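Local coordinates for outer surface protein (Bacillus cereus ATCC 14579, PDB 1X7F) that is of unproven function but probably acts as a 6-phospho-N-acetylmuramidase, a glycosidase that cleaves phosphorylated fragments of bacterial cell-wall sugar chains, at residues A74-K77 and E78-H82; L109-F112 and A113-A117; N172-Q176 and K177-L181; D298-E301 and Y302-R305; L369-L372 and D373-G376. One frame throughout, in Å; residues are numbered along the deposited sequence.

Contact 1: A74-K77 and E78-H82; sequences AEFK and EIINH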
loop_
_atom_site.group_PDB
_atom_site.type_symbol
_atom_site.label_atom_id
_atom_site.label_comp_id
_atom_site.label_asym_id
_atom_site.label_seq_id
_atom_site.Cartn_x
_atom_site.Cartn_y
_atom_site.Cartn_z
ATOM N N ALA A 74 8.340 -21.967 -23.061
ATOM C CA ALA A 74 9.528 -22.386 -22.299
ATOM C C ALA A 74 10.208 -21.252 -21.520
ATOM O O ALA A 74 10.740 -21.473 -20.427
ATOM C CB ALA A 74 10.534 -23.082 -23.212
ATOM N N GLU A 75 10.190 -20.046 -22.088
ATOM C CA GLU A 75 10.804 -18.884 -21.447
ATOM C C GLU A 75 9.938 -18.315 -20.329
ATOM O O GLU A 75 10.460 -17.930 -19.283
ATOM C CB GLU A 75 11.161 -17.807 -22.470
ATOM C CG GLU A 75 12.478 -18.073 -23.180
ATOM C CD GLU A 75 12.939 -16.908 -24.034
ATOM O OE1 GLU A 75 12.628 -15.737 -23.690
ATOM O OE2 GLU A 75 13.621 -17.171 -25.050
ATOM N N PHE A 76 8.623 -18.256 -20.557
ATOM C CA PHE A 76 7.660 -17.988 -19.485
ATOM C C PHE A 76 7.819 -19.046 -18.388
ATOM O O PHE A 76 7.711 -18.740 -17.208
ATOM C CB PHE A 76 6.221 -17.991 -20.015
ATOM C CG PHE A 76 5.664 -16.619 -20.293
ATOM C CD1 PHE A 76 5.091 -15.861 -19.269
ATOM C CD2 PHE A 76 5.687 -16.090 -21.581
ATOM C CE1 PHE A 76 4.566 -14.588 -19.523
ATOM C CE2 PHE A 76 5.170 -14.820 -21.846
ATOM C CZ PHE A 76 4.603 -14.068 -20.813
ATOM N N LYS A 77 8.093 -20.281 -18.799
ATOM C CA LYS A 77 8.323 -21.397 -17.883
ATOM C C LYS A 77 9.610 -21.237 -17.064
ATOM O O LYS A 77 9.642 -21.596 -15.868
ATOM C CB LYS A 77 8.375 -22.711 -18.663
ATOM C CG LYS A 77 7.918 -23.926 -17.891
ATOM C CD LYS A 77 8.153 -25.182 -18.718
ATOM C CE LYS A 77 7.020 -26.179 -18.551
ATOM N NZ LYS A 77 5.740 -25.651 -19.116
ATOM N N GLU A 78 10.663 -20.720 -17.713
ATOM C CA GLU A 78 11.928 -20.453 -17.033
ATOM C C GLU A 78 11.767 -19.322 -16.017
ATOM O O GLU A 78 12.105 -19.481 -14.839
ATOM C CB GLU A 78 13.033 -20.119 -18.040
ATOM C CG GLU A 78 14.383 -19.816 -17.398
ATOM C CD GLU A 78 15.554 -19.903 -18.375
ATOM O OE1 GLU A 78 15.332 -19.877 -19.607
ATOM O OE2 GLU A 78 16.711 -19.996 -17.899
ATOM N N ILE A 79 11.244 -18.190 -16.486
ATOM C CA ILE A 79 10.980 -17.039 -15.635
ATOM C C ILE A 79 10.132 -17.431 -14.421
ATOM O O ILE A 79 10.492 -17.099 -13.289
ATOM C CB ILE A 79 10.318 -15.881 -16.439
ATOM C CG1 ILE A 79 11.283 -15.333 -17.496
ATOM C CG2 ILE A 79 9.905 -14.760 -15.510
ATOM C CD1 ILE A 79 10.610 -14.559 -18.615
ATOM N N ILE A 80 9.029 -18.148 -14.661
ATOM C CA ILE A 80 8.106 -18.561 -13.592
ATOM C C ILE A 80 8.762 -19.537 -12.604
ATOM O O ILE A 80 8.492 -19.484 -11.395
ATOM C CB ILE A 80 6.782 -19.140 -14.172
ATOM C CG1 ILE A 80 5.935 -18.021 -14.787
ATOM C CG2 ILE A 80 5.981 -19.852 -13.092
ATOM C CD1 ILE A 80 4.773 -18.495 -15.654
ATOM N N ASN A 81 9.628 -20.404 -13.120
ATOM C CA ASN A 81 10.375 -21.343 -12.282
ATOM C C ASN A 81 11.359 -20.602 -11.374
ATOM O O ASN A 81 11.522 -20.942 -10.200
ATOM C CB ASN A 81 11.122 -22.360 -13.145
ATOM C CG ASN A 81 10.910 -23.786 -12.686
ATOM O OD1 ASN A 81 11.159 -24.134 -11.526
ATOM N ND2 ASN A 81 10.465 -24.634 -13.608
ATOM N N HIS A 82 12.011 -19.590 -11.936
ATOM C CA HIS A 82 12.905 -18.743 -11.174
ATOM C C HIS A 82 12.109 -18.028 -10.076
ATOM O O HIS A 82 12.563 -17.944 -8.936
ATOM C CB HIS A 82 13.600 -17.748 -12.098
ATOM C CG HIS A 82 14.710 -16.992 -11.444
ATOM N ND1 HIS A 82 14.577 -15.678 -11.039
ATOM C CD2 HIS A 82 15.970 -17.364 -11.117
ATOM C CE1 HIS A 82 15.710 -15.276 -10.494
ATOM N NE2 HIS A 82 16.573 -16.278 -10.533
#

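Contact 2: L109-F112 and A113-A117; sequences LSFF and AELGA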
loop_
_atom_site.group_PDB
_atom_site.type_symbol
_atom_site.label_atom_id
_atom_site.label_comp_id
_atom_site.label_asym_id
_atom_site.label_seq_id
_atom_site.Cartn_x
_atom_site.Cartn_y
_atom_site.Cartn_z
ATOM N N LEU A 109 -7.847 -25.094 -17.602
ATOM C CA LEU A 109 -6.817 -24.171 -17.134
ATOM C C LEU A 109 -5.454 -24.852 -16.940
ATOM O O LEU A 109 -4.578 -24.332 -16.232
ATOM C CB LEU A 109 -7.272 -23.443 -15.860
ATOM C CG LEU A 109 -8.650 -22.757 -15.853
ATOM C CD1 LEU A 109 -8.922 -22.140 -14.487
ATOM C CD2 LEU A 109 -8.777 -21.706 -16.955
ATOM N N SER A 110 -5.284 -26.001 -17.603
ATOM C CA SER A 110 -4.067 -26.816 -17.526
ATOM C C SER A 110 -2.836 -26.102 -18.076
ATOM O O SER A 110 -1.749 -26.209 -17.499
ATOM C CB SER A 110 -4.267 -28.161 -18.246
ATOM O OG SER A 110 -5.032 -28.016 -19.439
ATOM N N PHE A 111 -3.008 -25.369 -19.177
ATOM C CA PHE A 111 -1.912 -24.592 -19.768
ATOM C C PHE A 111 -1.268 -23.613 -18.766
ATOM O O PHE A 111 -0.046 -23.430 -18.774
ATOM C CB PHE A 111 -2.375 -23.848 -21.030
ATOM C CG PHE A 111 -1.320 -22.936 -21.620
ATOM C CD1 PHE A 111 -0.282 -23.458 -22.398
ATOM C CD2 PHE A 111 -1.355 -21.557 -21.386
ATOM C CE1 PHE A 111 0.701 -22.622 -22.936
ATOM C CE2 PHE A 111 -0.375 -20.712 -21.918
ATOM C CZ PHE A 111 0.654 -21.249 -22.699
ATOM N N PHE A 112 -2.087 -22.991 -17.915
ATOM C CA PHE A 112 -1.584 -22.083 -16.881
ATOM C C PHE A 112 -0.863 -22.850 -15.768
ATOM O O PHE A 112 0.126 -22.366 -15.211
ATOM C CB PHE A 112 -2.715 -21.217 -16.304
ATOM C CG PHE A 112 -3.587 -20.575 -17.364
ATOM C CD1 PHE A 112 -3.075 -19.589 -18.212
ATOM C CD2 PHE A 112 -4.922 -20.959 -17.518
ATOM C CE1 PHE A 112 -3.879 -18.999 -19.199
ATOM C CE2 PHE A 112 -5.736 -20.372 -18.502
ATOM C CZ PHE A 112 -5.212 -19.391 -19.344
ATOM N N ALA A 113 -1.358 -24.054 -15.471
ATOM C CA ALA A 113 -0.724 -24.958 -14.507
ATOM C C ALA A 113 0.660 -25.406 -14.981
ATOM O O ALA A 113 1.622 -25.382 -14.205
ATOM C CB ALA A 113 -1.616 -26.170 -14.241
ATOM N N GLU A 114 0.749 -25.790 -16.259
ATOM C CA GLU A 114 2.001 -26.258 -16.864
ATOM C C GLU A 114 3.109 -25.204 -16.848
ATOM O O GLU A 114 4.290 -25.544 -16.739
ATOM C CB GLU A 114 1.770 -26.763 -18.298
ATOM C CG GLU A 114 0.779 -27.917 -18.438
ATOM C CD GLU A 114 1.271 -29.229 -17.829
ATOM O OE1 GLU A 114 1.487 -29.294 -16.590
ATOM O OE2 GLU A 114 1.421 -30.208 -18.591
ATOM N N LEU A 115 2.726 -23.932 -16.967
ATOM C CA LEU A 115 3.678 -22.825 -16.842
ATOM C C LEU A 115 4.243 -22.710 -15.432
ATOM O O LEU A 115 5.408 -22.357 -15.252
ATOM C CB LEU A 115 3.038 -21.488 -17.229
ATOM C CG LEU A 115 2.788 -21.161 -18.701
ATOM C CD1 LEU A 115 2.744 -19.654 -18.857
ATOM C CD2 LEU A 115 3.849 -21.771 -19.624
ATOM N N GLY A 116 3.406 -23.010 -14.442
ATOM C CA GLY A 116 3.788 -22.913 -13.030
ATOM C C GLY A 116 3.160 -21.711 -12.350
ATOM O O GLY A 116 3.587 -21.299 -11.264
ATOM N N ALA A 117 2.160 -21.132 -13.015
ATOM C CA ALA A 117 1.384 -20.028 -12.473
ATOM C C ALA A 117 0.552 -20.508 -11.289
ATOM O O ALA A 117 0.137 -21.668 -11.234
ATOM C CB ALA A 117 0.491 -19.444 -13.543
#

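Contact 3: N172-Q176 and K177-L181; sequences NFYPQ and KFTGL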
loop_
_atom_site.group_PDB
_atom_site.type_symbol
_atom_site.label_atom_id
_atom_site.label_comp_id
_atom_site.label_asym_id
_atom_site.label_seq_id
_atom_site.Cartn_x
_atom_site.Cartn_y
_atom_site.Cartn_z
ATOM N N ASN A 172 -7.587 -2.879 -11.151
ATOM C CA ASN A 172 -6.905 -2.489 -12.390
ATOM C C ASN A 172 -5.843 -1.440 -12.088
ATOM O O ASN A 172 -5.852 -0.813 -11.025
ATOM C CB ASN A 172 -7.870 -1.877 -13.405
ATOM C CG ASN A 172 -8.664 -2.904 -14.180
ATOM O OD1 ASN A 172 -8.173 -3.977 -14.535
ATOM N ND2 ASN A 172 -9.911 -2.558 -14.480
ATOM N N PHE A 173 -4.926 -1.239 -13.029
ATOM C CA PHE A 173 -4.099 -0.045 -12.995
ATOM C C PHE A 173 -4.490 0.774 -14.211
ATOM O O PHE A 173 -5.215 0.273 -15.076
ATOM C CB PHE A 173 -2.587 -0.341 -12.909
ATOM C CG PHE A 173 -2.039 -1.215 -14.024
ATOM C CD1 PHE A 173 -2.203 -0.872 -15.360
ATOM C CD2 PHE A 173 -1.273 -2.348 -13.709
ATOM C CE1 PHE A 173 -1.677 -1.651 -16.379
ATOM C CE2 PHE A 173 -0.732 -3.145 -14.711
ATOM C CZ PHE A 173 -0.942 -2.802 -16.061
ATOM N N TYR A 174 -4.026 2.029 -14.267
ATOM C CA TYR A 174 -4.505 2.989 -15.281
ATOM C C TYR A 174 -3.356 3.755 -15.934
ATOM O O TYR A 174 -2.811 4.698 -15.334
ATOM C CB TYR A 174 -5.568 3.918 -14.662
ATOM C CG TYR A 174 -6.775 3.128 -14.244
ATOM C CD1 TYR A 174 -6.854 2.553 -12.968
ATOM C CD2 TYR A 174 -7.820 2.882 -15.154
ATOM C CE1 TYR A 174 -7.959 1.762 -12.600
ATOM C CE2 TYR A 174 -8.930 2.111 -14.794
ATOM C CZ TYR A 174 -8.982 1.553 -13.522
ATOM O OH TYR A 174 -10.072 0.787 -13.169
ATOM N N PRO A 175 -2.973 3.313 -17.142
ATOM C CA PRO A 175 -1.843 3.885 -17.892
ATOM C C PRO A 175 -2.074 5.302 -18.378
ATOM O O PRO A 175 -1.098 6.022 -18.593
ATOM C CB PRO A 175 -1.729 2.958 -19.127
ATOM C CG PRO A 175 -2.475 1.704 -18.726
ATOM C CD PRO A 175 -3.600 2.192 -17.877
ATOM N N GLN A 176 -3.339 5.675 -18.609
ATOM C CA GLN A 176 -3.676 7.028 -19.054
ATOM C C GLN A 176 -3.838 7.964 -17.847
ATOM O O GLN A 176 -4.636 7.693 -16.952
ATOM C CB GLN A 176 -4.944 7.046 -19.936
ATOM C CG GLN A 176 -5.284 8.448 -20.453
ATOM C CD GLN A 176 -6.599 8.549 -21.214
ATOM O OE1 GLN A 176 -7.179 9.628 -21.299
ATOM N NE2 GLN A 176 -7.066 7.439 -21.769
ATOM N N LYS A 177 -3.081 9.060 -17.825
ATOM C CA LYS A 177 -3.193 10.043 -16.736
ATOM C C LYS A 177 -4.659 10.520 -16.549
ATOM O O LYS A 177 -5.414 10.677 -17.520
ATOM C CB LYS A 177 -2.212 11.225 -16.906
ATOM C CG LYS A 177 -2.351 11.983 -18.209
ATOM C CD LYS A 177 -1.839 13.423 -18.112
ATOM C CE LYS A 177 -0.334 13.528 -18.140
ATOM N NZ LYS A 177 0.058 14.871 -18.664
ATOM N N PHE A 178 -5.037 10.695 -15.283
ATOM C CA PHE A 178 -6.353 11.171 -14.885
ATOM C C PHE A 178 -7.494 10.160 -15.061
ATOM O O PHE A 178 -8.656 10.497 -14.804
ATOM C CB PHE A 178 -6.679 12.517 -15.541
ATOM C CG PHE A 178 -5.784 13.661 -15.080
ATOM C CD1 PHE A 178 -4.954 14.323 -15.983
ATOM C CD2 PHE A 178 -5.801 14.096 -13.753
ATOM C CE1 PHE A 178 -4.160 15.404 -15.583
ATOM C CE2 PHE A 178 -4.994 15.164 -13.335
ATOM C CZ PHE A 178 -4.177 15.824 -14.261
ATOM N N THR A 179 -7.168 8.926 -15.475
ATOM C CA THR A 179 -8.192 7.882 -15.588
ATOM C C THR A 179 -8.174 6.894 -14.444
ATOM O O THR A 179 -8.984 5.974 -14.428
ATOM C CB THR A 179 -8.129 7.127 -16.939
ATOM O OG1 THR A 179 -6.904 6.381 -17.008
ATOM C CG2 THR A 179 -8.106 8.108 -18.113
ATOM N N GLY A 180 -7.257 7.068 -13.494
ATOM C CA GLY A 180 -7.221 6.244 -12.296
ATOM C C GLY A 180 -8.465 6.437 -11.452
ATOM O O GLY A 180 -9.231 7.393 -11.670
ATOM N N LEU A 181 -8.667 5.534 -10.486
ATOM C CA LEU A 181 -9.885 5.550 -9.660
ATOM C C LEU A 181 -9.904 6.718 -8.670
ATOM O O LEU A 181 -8.849 7.076 -8.136
ATOM C CB LEU A 181 -10.042 4.229 -8.878
ATOM C CG LEU A 181 -10.059 2.924 -9.688
ATOM C CD1 LEU A 181 -10.382 1.726 -8.786
ATOM C CD2 LEU A 181 -11.020 3.020 -10.903
HETATM O O HOH W 1 -5.935 4.296 -18.256
HETATM O O HOH W 2 -6.351 11.912 -19.602
#

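Contact 4: D298-E301 and Y302-R305; sequences DITE and YMVR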
loop_
_atom_site.group_PDB
_atom_site.type_symbol
_atom_site.label_atom_id
_atom_site.label_comp_id
_atom_site.label_asym_id
_atom_site.label_seq_id
_atom_site.Cartn_x
_atom_site.Cartn_y
_atom_site.Cartn_z
ATOM N N ASP A 298 -10.917 9.801 22.589
ATOM C CA ASP A 298 -11.780 10.987 22.599
ATOM C C ASP A 298 -11.098 12.131 21.840
ATOM O O ASP A 298 -10.407 12.988 22.413
ATOM C CB ASP A 298 -12.193 11.379 24.023
ATOM C CG ASP A 298 -11.006 11.714 24.926
ATOM O OD1 ASP A 298 -9.863 11.330 24.606
ATOM O OD2 ASP A 298 -11.135 12.363 25.978
ATOM N N ILE A 299 -11.303 12.117 20.529
ATOM C CA ILE A 299 -10.546 12.945 19.609
ATOM C C ILE A 299 -10.918 14.432 19.619
ATOM O O ILE A 299 -11.983 14.827 20.083
ATOM C CB ILE A 299 -10.681 12.378 18.171
ATOM C CG1 ILE A 299 -12.130 12.489 17.676
ATOM C CG2 ILE A 299 -10.133 10.916 18.093
ATOM C CD1 ILE A 299 -12.323 12.153 16.190
ATOM N N THR A 300 -10.003 15.238 19.096
ATOM C CA THR A 300 -10.283 16.609 18.716
ATOM C C THR A 300 -9.877 16.751 17.248
ATOM O O THR A 300 -8.925 16.093 16.800
ATOM C CB THR A 300 -9.490 17.574 19.614
ATOM O OG1 THR A 300 -9.224 18.794 18.907
ATOM C CG2 THR A 300 -8.089 17.001 19.913
ATOM N N GLU A 301 -10.585 17.597 16.495
ATOM C CA GLU A 301 -10.289 17.756 15.064
ATOM C C GLU A 301 -9.072 18.644 14.807
ATOM O O GLU A 301 -8.609 18.744 13.674
ATOM C CB GLU A 301 -11.509 18.264 14.280
ATOM C CG GLU A 301 -11.975 19.673 14.652
ATOM C CD GLU A 301 -13.291 20.049 13.984
ATOM O OE1 GLU A 301 -13.543 19.545 12.867
ATOM O OE2 GLU A 301 -14.081 20.832 14.566
ATOM N N TYR A 302 -8.540 19.259 15.863
ATOM C CA TYR A 302 -7.428 20.189 15.731
ATOM C C TYR A 302 -6.058 19.538 15.795
ATOM O O TYR A 302 -5.087 20.086 15.288
ATOM C CB TYR A 302 -7.541 21.327 16.772
ATOM C CG TYR A 302 -8.648 22.307 16.441
ATOM C CD1 TYR A 302 -9.958 22.098 16.900
ATOM C CD2 TYR A 302 -8.397 23.429 15.640
ATOM C CE1 TYR A 302 -10.992 22.988 16.580
ATOM C CE2 TYR A 302 -9.415 24.340 15.331
ATOM C CZ TYR A 302 -10.712 24.110 15.793
ATOM O OH TYR A 302 -11.725 24.996 15.482
ATOM N N MET A 303 -5.967 18.377 16.430
ATOM C CA MET A 303 -4.676 17.718 16.586
ATOM C C MET A 303 -4.803 16.270 17.039
ATOM O O MET A 303 -5.819 15.859 17.620
ATOM C CB MET A 303 -3.734 18.524 17.507
ATOM C CG MET A 303 -3.843 18.233 19.012
ATOM S SD MET A 303 -5.028 19.251 19.886
ATOM C CE MET A 303 -4.210 20.807 20.080
ATOM N N VAL A 304 -3.770 15.495 16.733
ATOM C CA VAL A 304 -3.621 14.148 17.260
ATOM C C VAL A 304 -2.894 14.310 18.584
ATOM O O VAL A 304 -1.803 14.869 18.617
ATOM C CB VAL A 304 -2.773 13.283 16.297
ATOM C CG1 VAL A 304 -2.393 11.934 16.943
ATOM C CG2 VAL A 304 -3.498 13.077 14.981
ATOM N N ARG A 305 -3.505 13.851 19.670
ATOM C CA ARG A 305 -2.919 13.937 21.007
ATOM C C ARG A 305 -2.357 12.584 21.428
ATOM O O ARG A 305 -3.105 11.607 21.581
ATOM C CB ARG A 305 -3.956 14.356 22.049
ATOM C CG ARG A 305 -4.700 15.659 21.754
ATOM C CD ARG A 305 -5.720 16.025 22.839
ATOM N NE ARG A 305 -5.092 16.293 24.140
ATOM C CZ ARG A 305 -5.719 16.203 25.306
ATOM N NH1 ARG A 305 -7.004 15.861 25.345
ATOM N NH2 ARG A 305 -5.070 16.456 26.446
HETATM O O HOH W 3 -7.074 13.712 18.812
#

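Contact 5: L369-L372 and D373-G376; sequences LFLL and DYVG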
loop_
_atom_site.group_PDB
_atom_site.type_symbol
_atom_site.label_atom_id
_atom_site.label_comp_id
_atom_site.label_asym_id
_atom_site.label_seq_id
_atom_site.Cartn_x
_atom_site.Cartn_y
_atom_site.Cartn_z
ATOM N N LEU A 369 1.022 14.336 4.497
ATOM C CA LEU A 369 0.060 14.964 5.404
ATOM C C LEU A 369 -1.317 14.308 5.312
ATOM O O LEU A 369 -2.016 14.201 6.313
ATOM C CB LEU A 369 -0.049 16.493 5.176
ATOM C CG LEU A 369 1.183 17.371 5.446
ATOM C CD1 LEU A 369 0.839 18.835 5.278
ATOM C CD2 LEU A 369 1.795 17.133 6.822
ATOM N N PHE A 370 -1.713 13.882 4.113
ATOM C CA PHE A 370 -3.008 13.219 3.954
ATOM C C PHE A 370 -3.090 11.926 4.810
ATOM O O PHE A 370 -4.176 11.473 5.162
ATOM C CB PHE A 370 -3.268 12.921 2.474
ATOM C CG PHE A 370 -2.473 11.770 1.948
ATOM C CD1 PHE A 370 -3.021 10.489 1.922
ATOM C CD2 PHE A 370 -1.164 11.953 1.498
ATOM C CE1 PHE A 370 -2.284 9.421 1.452
ATOM C CE2 PHE A 370 -0.432 10.886 1.028
ATOM C CZ PHE A 370 -0.984 9.617 1.001
ATOM N N LEU A 371 -1.939 11.350 5.138
ATOM C CA LEU A 371 -1.879 10.124 5.923
ATOM C C LEU A 371 -2.377 10.306 7.360
ATOM O O LEU A 371 -2.846 9.354 7.971
ATOM C CB LEU A 371 -0.473 9.524 5.899
ATOM C CG LEU A 371 -0.042 8.782 4.631
ATOM C CD1 LEU A 371 1.383 8.267 4.786
ATOM C CD2 LEU A 371 -1.006 7.636 4.233
ATOM N N LEU A 372 -2.313 11.539 7.863
ATOM C CA LEU A 372 -2.888 11.913 9.160
ATOM C C LEU A 372 -4.373 11.550 9.353
ATOM O O LEU A 372 -4.812 11.313 10.488
ATOM C CB LEU A 372 -2.686 13.409 9.417
ATOM C CG LEU A 372 -1.222 13.843 9.485
ATOM C CD1 LEU A 372 -1.099 15.378 9.557
ATOM C CD2 LEU A 372 -0.534 13.150 10.671
ATOM N N ASP A 373 -5.126 11.491 8.254
ATOM C CA ASP A 373 -6.529 11.118 8.286
ATOM C C ASP A 373 -6.749 9.647 8.666
ATOM O O ASP A 373 -7.854 9.262 9.043
ATOM C CB ASP A 373 -7.177 11.391 6.920
ATOM C CG ASP A 373 -7.200 12.881 6.549
ATOM O OD1 ASP A 373 -6.929 13.757 7.409
ATOM O OD2 ASP A 373 -7.483 13.261 5.393
ATOM N N TYR A 374 -5.706 8.829 8.548
ATOM C CA TYR A 374 -5.773 7.425 8.950
ATOM C C TYR A 374 -5.413 7.189 10.425
ATOM O O TYR A 374 -5.542 6.066 10.925
ATOM C CB TYR A 374 -4.954 6.542 7.982
ATOM C CG TYR A 374 -5.497 6.684 6.588
ATOM C CD1 TYR A 374 -4.990 7.656 5.725
ATOM C CD2 TYR A 374 -6.582 5.921 6.165
ATOM C CE1 TYR A 374 -5.523 7.838 4.460
ATOM C CE2 TYR A 374 -7.121 6.095 4.893
ATOM C CZ TYR A 374 -6.581 7.060 4.054
ATOM O OH TYR A 374 -7.089 7.255 2.805
ATOM N N VAL A 375 -4.978 8.245 11.116
ATOM C CA VAL A 375 -4.818 8.188 12.565
ATOM C C VAL A 375 -6.162 8.520 13.205
ATOM O O VAL A 375 -6.449 9.672 13.517
ATOM C CB VAL A 375 -3.697 9.131 13.115
ATOM C CG1 VAL A 375 -3.479 8.871 14.607
ATOM C CG2 VAL A 375 -2.388 8.937 12.361
ATOM N N GLY A 376 -6.998 7.505 13.378
ATOM C CA GLY A 376 -8.277 7.706 14.043
ATOM C C GLY A 376 -8.211 7.478 15.543
ATOM O O GLY A 376 -7.123 7.362 16.135
HETATM O O HOH W 4 -6.824 11.764 3.570
#

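Contact 1: A74-K77 and E78-H82
Glu78, Ile79, Ile80 and Asn81 each send the backbone N-H back four residues, to the carbonyls of Ala74, Glu75, Phe76 and Lys77, in alpha-helical fashion; the bond from Ile79 N to Glu75 O is 2.9 Å long and almost straight (175°). Two isoleucines lean back over the turn before them. Ile80 has CG1 beside its own backbone N (chi1 -71°), a setting that lays CG1 3.1 Å from Phe76 O. Its CD1 goes on to the edge of the Phe76 ring, near the ring plane and 4.5 Å from Phe76 CD1. Ile79 repeats the pattern one residue earlier, with CD1 3.4 Å from Glu75 O. In the beta/alpha barrel to which helix 74-85 belongs, this is the inward side: Phe76 reaches strand 55-62, Ile79 meets helix 40-51, and Ile80 and Phe76 both touch Leu115 of helix 110-115. Lys77 leaves the turn differently. Its chain bends near the end and brings NZ to a hydrogen bond with the carbonyl O of Glu114. Glu75 and Glu78 hold like charges 6.3 Å apart (Glu75 OE2 to Glu78 OE1), and Glu78 has a long, weak ion pair with Lys40.

Contact 2: L109-F112 and A113-A117
Phe112 and Ala117 meet where the helix ends, and here the contact is tight. The carbonyl O of Phe112 accepts from Ala117 N at 3.2 Å, the donor lying nearly along the C=O axis, and more weakly from Gly116 N; Ala117 CB settles 3.4 Å from the same Phe112 O. Gly116 has a positive phi of 106°, the backbone turn that lets the chain double back over the last carbonyls. With a further weak bond from Gly116 N to Ala113 O, this makes a Schellman motif with Gly116 as its C-prime residue. It closes the short helix 110-115 of the beta/alpha barrel and turns the chain toward strand 119-122. Phe112 points its ring at the sheet, against Leu92 and Val94 of strand 89-94 and Ile120 of strand 119-122, and Leu109 CB lies in the ring plane at its edge. Leu115 is buried as well, against Leu92, Phe76 and Ile80. Looser are the exposed side chains of Phe111 and Glu114. Phe111 meets Leu115 only obliquely, ring atom CZ 4.5 Å from Leu115 CD2. Glu114 CG, placed beside the backbone N (chi1 -59°), comes within 3.2 Å of Ser110 O before a bend at chi2 carries the carboxylate outward; the backbone bond from Glu114 N to that Ser110 O is nonetheless short, 2.8 Å.

Contact 3: N172-Q176 and K177-L181
The carbonyl O of Gln176 is gripped twice by Thr179, at 2.6 Å by the hydroxyl OG1 and at 3.2 Å by the backbone N, both donors tilted from the carbonyl plane. Thr179 OG1 stands between its own backbone N and carbonyl carbon (chi1 66°), which faces it back across the turn. The same hydroxyl accepts from a water that in turn accepts from Gln176 N, so both backbone polar atoms of Gln176 are tied to one threonine. The extended Gln176 side chain crosses that of Thr179 at about a right angle, its CD 3.5 Å from Thr179 CG2. A second water links Gln176 OE1 to Lys177 O. Tyr174 covers the next residues: Thr179 O lies over one face of its ring, 3.4 Å from CD2, while Leu181 CD2 sits obliquely at the far end, 3.3 Å from Tyr174 OH. Outside the loop, Asp218 takes a bond from Lys177 N and Glu224 one from Gly180 N. The Gln176-Thr179 part is a type II beta turn, within the loop that follows barrel strand 167-170, at the C-terminal end of the strands, where glycosidases built on such barrels carry their active sites.

Contact 4: D298-E301 and Y302-R305
Thr300 and Tyr302 set their side chains at about a right angle, with Thr300 OG1 in the plane of the tyrosine ring, at its edge. The hydroxyl oxygen also takes the N-H of Tyr302 at 3.2 Å, a nearly straight bond (166°), closing an ST turn. Rotation about chi1 (152°) carries OG1 away from the backbone N of Thr300 to the side where Tyr302 N lies. The methyl goes the other way: Thr300 CG2 rests 3.4 Å from Met303 O, and its neighbours there are Met303 SD at 3.8 Å and Arg305 CD at 3.9 Å from that same CG2. Glu301 and Tyr302 instead run side by side and point the same way, Glu301 CG 3.9 Å from Tyr302 CD1, the carboxylate turned 82° against the ring. A water donates a hydrogen bond to Met303 O and accepts a weak one from Thr300 N, joining the two arms. Arg305 uses its methylene here while its guanidinium forms a salt bridge with Glu344. One threonine thus divides its work, the oxygen fixing the bend and the methyl packing against Met303 and Arg305 of strand 303-306, an outermost strand of its sheet; with few direct bonds and a bridging water, the cohesion is that of a surface turn.

Contact 5: L369-L372 and D373-G376
Asp373, Tyr374 and Val375 bond through their backbone N-H groups to the carbonyls of Phe370, Leu371 and Leu372, each three residues back. The bond from Tyr374 N to Leu371 O measures 3.0 Å, and the same Leu371 O sits at the edge of the Tyr374 ring, near its plane and 3.5 Å from Tyr374 CD1. All three donors stand well above the carbonyl planes, by 66° for Val375 N over Leu372 O, a consequence of the tight winding of a 3-10 helix. Val375 then centres an inverse gamma turn, with a weak bond from Gly376 N to Tyr374 O, and the helical course ends. Apolar contacts gather on one side. Leu371 CG lies over one face of the Phe370 ring, 3.8 Å above it and offset toward the rim, and Leu371 CD2 is 4.3 Å from Tyr374 CD1. Tyr374 CE1 approaches the Phe370 ring obliquely, 4.4 Å from Phe370 CD1. This side faces helix 231-240 of the beta/alpha barrel, so the segment helps join the C-terminal domain to the barrel: Phe370 meets His237 edge-to-face, and Tyr374 OH is hydrogen-bonded to His237 and Tyr183. Leu372, directed elsewhere, packs on Leu272 of strand 270-276. Asp373, which is exposed, carries polar contacts of another kind. Its CG lies 3.6 Å from Phe370 O, a carbonyl that also accepts a hydrogen bond from a water at 3.1 Å, and Asp373 OD1 is engaged in a salt bridge with Arg328.

Overall arrangement
Contacts 1 and 2 lie within neighbouring helices of the barrel and touch each other, in part through Ile80 CG2 packing on Gly116 O; both mix an inward apolar side with an exposed one. Contact 3, also in the barrel but about 29 Å from contact 1 between centres, is a surface loop held by hydroxyl, carbonyl and waters. Contacts 4 and 5 belong to the C-terminal domain and touch through Val304 and Val375, their centres about 12 Å apart. Contact 4 is a surface turn at an outer strand, whereas contact 5 is partly buried against the barrel. Backbone bonding is regular in contacts 1 and 5 and largely weak in the short, capped helix of contact 2; threonine side chains shape contacts 3 and 4.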